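Local coordinates for protein of unknown function DUF574 (Streptomyces avermitilis, PDB 3GIW) that is of unknown function but probably acts as an S-adenosylmethionine-dependent methyltransferase with a Rossmann-like fold, and can bind S-adenosyl-L-homocysteine, at residues A203-P207 and D264-Y270. Residues are numbered along the deposited sequence; the frame is centred on the assembly and turned at random.
Sequences AEFAP and DEDIAMY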
ATOM      1  N   ALA A 203      -7.352  -3.808 -14.380  1.00 12.37           N
ATOM      2  CA  ALA A 203      -7.437  -3.325 -15.772  1.00 13.60           C
ATOM      3  C   ALA A 203      -8.846  -3.066 -16.277  1.00 13.73           C
ATOM      4  O   ALA A 203      -9.021  -2.715 -17.449  1.00 14.03           O
ATOM      5  CB  ALA A 203      -6.738  -4.286 -16.731  1.00 14.23           C
ATOM      6  N   GLU A 204      -9.855  -3.242 -15.434  0.50 12.53           N
ATOM      7  CA  GLU A 204     -11.227  -3.239 -15.935  0.50 13.14           C
ATOM      8  C   GLU A 204     -11.651  -1.914 -16.568  0.50 12.19           C
ATOM      9  O   GLU A 204     -12.451  -1.913 -17.503  0.50 12.50           O
ATOM     10  CB  GLU A 204     -12.206  -3.638 -14.830  0.50 14.73           C
ATOM     11  CG  GLU A 204     -11.989  -5.046 -14.269  0.50 15.73           C
ATOM     12  CD  GLU A 204     -13.206  -5.557 -13.538  0.50 16.40           C
ATOM     13  OE1 GLU A 204     -14.138  -6.120 -14.174  0.50 15.74           O
ATOM     14  OE2 GLU A 204     -13.221  -5.394 -12.307  0.50 18.57           O
ATOM     15  N   PHE A 205     -11.132  -0.799 -16.056  1.00 12.39           N
ATOM     16  CA  PHE A 205     -11.590   0.549 -16.454  1.00 11.65           C
ATOM     17  C   PHE A 205     -10.830   1.152 -17.629  1.00 12.96           C
ATOM     18  O   PHE A 205     -11.298   2.105 -18.218  1.00 13.52           O
ATOM     19  CB  PHE A 205     -11.545   1.467 -15.228  1.00 13.11           C
ATOM     20  CG  PHE A 205     -12.416   0.973 -14.109  1.00 13.77           C
ATOM     21  CD1 PHE A 205     -13.775   1.210 -14.123  1.00 14.43           C
ATOM     22  CD2 PHE A 205     -11.902   0.199 -13.076  1.00 15.68           C
ATOM     23  CE1 PHE A 205     -14.584   0.727 -13.086  1.00 15.71           C
ATOM     24  CE2 PHE A 205     -12.711  -0.283 -12.086  1.00 15.57           C
ATOM     25  CZ  PHE A 205     -14.043   0.001 -12.078  1.00 15.75           C
ATOM     26  N   ALA A 206      -9.696   0.586 -17.986  1.00 13.18           N
ATOM     27  CA  ALA A 206      -8.931   1.036 -19.168  1.00 11.72           C
ATOM     28  C   ALA A 206      -8.090  -0.110 -19.715  1.00 12.71           C
ATOM     29  O   ALA A 206      -6.874  -0.102 -19.587  1.00 12.27           O
ATOM     30  CB  ALA A 206      -8.085   2.280 -18.845  1.00 14.20           C
ATOM     31  N   PRO A 207      -8.755  -1.137 -20.264  1.00 12.46           N
ATOM     32  CA  PRO A 207      -8.041  -2.373 -20.569  1.00 12.99           C
ATOM     33  C   PRO A 207      -6.822  -2.210 -21.445  1.00 12.51           C
ATOM     34  O   PRO A 207      -5.774  -2.787 -21.152  1.00 12.49           O
ATOM     35  CB  PRO A 207      -9.120  -3.254 -21.228  1.00 12.80           C
ATOM     36  CG  PRO A 207     -10.410  -2.751 -20.704  1.00 14.58           C
ATOM     37  CD  PRO A 207     -10.210  -1.283 -20.472  1.00 13.78           C
ATOM     38  N   ASP A 264     -13.313   7.677 -14.691  1.00 13.92           N
ATOM     39  CA  ASP A 264     -13.118   6.321 -14.179  1.00 12.55           C
ATOM     40  C   ASP A 264     -11.929   5.638 -14.845  1.00 11.81           C
ATOM     41  O   ASP A 264     -11.219   4.896 -14.186  1.00 11.57           O
ATOM     42  CB  ASP A 264     -14.383   5.469 -14.289  1.00 14.96           C
ATOM     43  CG  ASP A 264     -15.528   5.950 -13.401  1.00 17.12           C
ATOM     44  OD1 ASP A 264     -15.393   6.908 -12.613  1.00 18.91           O
ATOM     45  OD2 ASP A 264     -16.556   5.265 -13.530  1.00 20.65           O
ATOM     46  N   GLU A 265     -11.695   5.904 -16.137  1.00 11.96           N
ATOM     47  CA  GLU A 265     -10.623   5.261 -16.854  1.00 11.98           C
ATOM     48  C   GLU A 265      -9.240   5.709 -16.369  1.00 10.96           C
ATOM     49  O   GLU A 265      -8.256   5.060 -16.668  1.00 11.47           O
ATOM     50  CB  GLU A 265     -10.702   5.498 -18.355  1.00 11.38           C
ATOM     51  CG  GLU A 265     -10.611   6.955 -18.819  1.00 12.08           C
ATOM     52  CD  GLU A 265     -10.376   7.008 -20.309  1.00 13.75           C
ATOM     53  OE1 GLU A 265      -9.187   6.782 -20.711  1.00 15.08           O
ATOM     54  OE2 GLU A 265     -11.357   7.203 -21.080  1.00 16.22           O
ATOM     55  N   ASP A 266      -9.189   6.818 -15.616  1.00 10.90           N
ATOM     56  CA  ASP A 266      -7.913   7.369 -15.106  1.00 11.19           C
ATOM     57  C   ASP A 266      -7.437   6.730 -13.793  1.00 11.12           C
ATOM     58  O   ASP A 266      -6.404   7.130 -13.269  1.00 11.50           O
ATOM     59  CB  ASP A 266      -8.011   8.904 -14.926  1.00 11.66           C
ATOM     60  CG  ASP A 266      -8.341   9.628 -16.205  1.00 13.38           C
ATOM     61  OD1 ASP A 266      -7.958   9.160 -17.287  1.00 12.36           O
ATOM     62  OD2 ASP A 266      -9.023  10.695 -16.104  1.00 15.62           O
ATOM     63  N   ILE A 267      -8.188   5.767 -13.261  1.00 10.95           N
ATOM     64  CA  ILE A 267      -7.939   5.181 -11.936  1.00 10.89           C
ATOM     65  C   ILE A 267      -7.950   3.650 -12.112  1.00 10.60           C
ATOM     66  O   ILE A 267      -8.962   3.094 -12.546  1.00 11.72           O
ATOM     67  CB  ILE A 267      -9.029   5.654 -10.900  1.00 12.10           C
ATOM     68  CG1 ILE A 267      -9.000   7.170 -10.721  1.00 11.08           C
ATOM     69  CG2 ILE A 267      -8.877   4.898  -9.549  1.00 11.44           C
ATOM     70  CD1 ILE A 267      -7.702   7.713 -10.117  1.00 12.59           C
ATOM     71  N   ALA A 268      -6.871   2.986 -11.737  1.00 11.40           N
ATOM     72  CA  ALA A 268      -6.744   1.533 -11.919  1.00 10.61           C
ATOM     73  C   ALA A 268      -6.500   0.827 -10.581  1.00 11.25           C
ATOM     74  O   ALA A 268      -5.831  -0.223 -10.552  1.00 12.76           O
ATOM     75  CB  ALA A 268      -5.623   1.177 -12.958  1.00 11.25           C
HETATM   76  N   MSE A 269      -6.995   1.396  -9.472  1.00 12.00           N
HETATM   77  CA  MSE A 269      -6.942   0.767  -8.152  1.00 11.78           C
HETATM   78  C   MSE A 269      -8.319   0.682  -7.571  1.00 11.07           C
HETATM   79  O   MSE A 269      -9.021   1.688  -7.520  1.00 12.07           O
HETATM   80  CB  MSE A 269      -6.167   1.570  -7.096  1.00 15.99           C
HETATM   81  CG  MSE A 269      -4.757   1.646  -7.192  1.00 17.07           C
HETATM   82 SE   MSE A 269      -3.777  -0.002  -7.038  0.75 16.41          SE
HETATM   83  CE  MSE A 269      -2.138   0.957  -6.927  1.00 20.76           C
ATOM     84  N   TYR A 270      -8.680  -0.494  -7.084  1.00 11.05           N
ATOM     85  CA  TYR A 270      -9.745  -0.647  -6.096  1.00 11.22           C
ATOM     86  C   TYR A 270      -9.186  -0.371  -4.712  1.00 11.88           C
ATOM     87  O   TYR A 270      -8.028  -0.703  -4.428  1.00 13.76           O
ATOM     88  CB  TYR A 270     -10.311  -2.063  -6.107  1.00 13.39           C
ATOM     89  CG  TYR A 270     -11.131  -2.412  -7.316  1.00 13.80           C
ATOM     90  CD1 TYR A 270     -12.307  -1.745  -7.614  1.00 15.15           C
ATOM     91  CD2 TYR A 270     -10.754  -3.460  -8.149  1.00 14.85           C
ATOM     92  CE1 TYR A 270     -13.073  -2.092  -8.703  1.00 15.15           C
ATOM     93  CE2 TYR A 270     -11.527  -3.809  -9.267  1.00 14.98           C
ATOM     94  CZ  TYR A 270     -12.675  -3.111  -9.538  1.00 14.28           C
ATOM     95  OH  TYR A 270     -13.497  -3.408 -10.625  1.00 16.62           O
TER
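In the modelled conformer of Glu204, one of two, OE2 accepts two hydrogen bonds: one of 2.6 Å from Tyr270 OH, and one from the backbone N of His229 at the start of helix 229-234. The oxygen sits at the edge of the tyrosine ring, near its plane, whereas the hydroxyl reaches the carboxylate from above, 40° out of its plane. Beside this bond the Phe205 side chain crosses that of Tyr270 at about a right angle. Phe205 CE2 lies 3.8 Å from Tyr270 CZ, and the ring planes are 71° apart in an oblique pairing. With CG anti to its own carbonyl carbon (chi1 -60°), Phe205 has CE2 and CZ beside the phenol oxygen while its CB rests 3.6 Å from Asp264 O. That carbonyl is hydrogen-bonded by Gln248 NE2 and, within the turn, by Ile267 N; the Asp264 carboxylate pairs with Lys251. Further along, Ala206, the N-cap residue of helix 207-219, sets its CB 3.5 Å from Glu265 O, and Phe205 O receives a CA-H...O contact from Glu265. The loop after strand 195-201 is thereby packed against the 3-10 turn and the start of the neighbouring antiparallel strand 269-275, in the mixed sheet of a Rossmann-like methyltransferase. A phenylalanine in place of Tyr270 lacks the oxygen beside Phe205 CE2 and would probably leave Glu204 OE2 with only the His229 bond of the two described. His229 also meets the Tyr270 ring edge-to-face, and the positive end of its helix would probably favour the negative charge of this otherwise exposed glutamate.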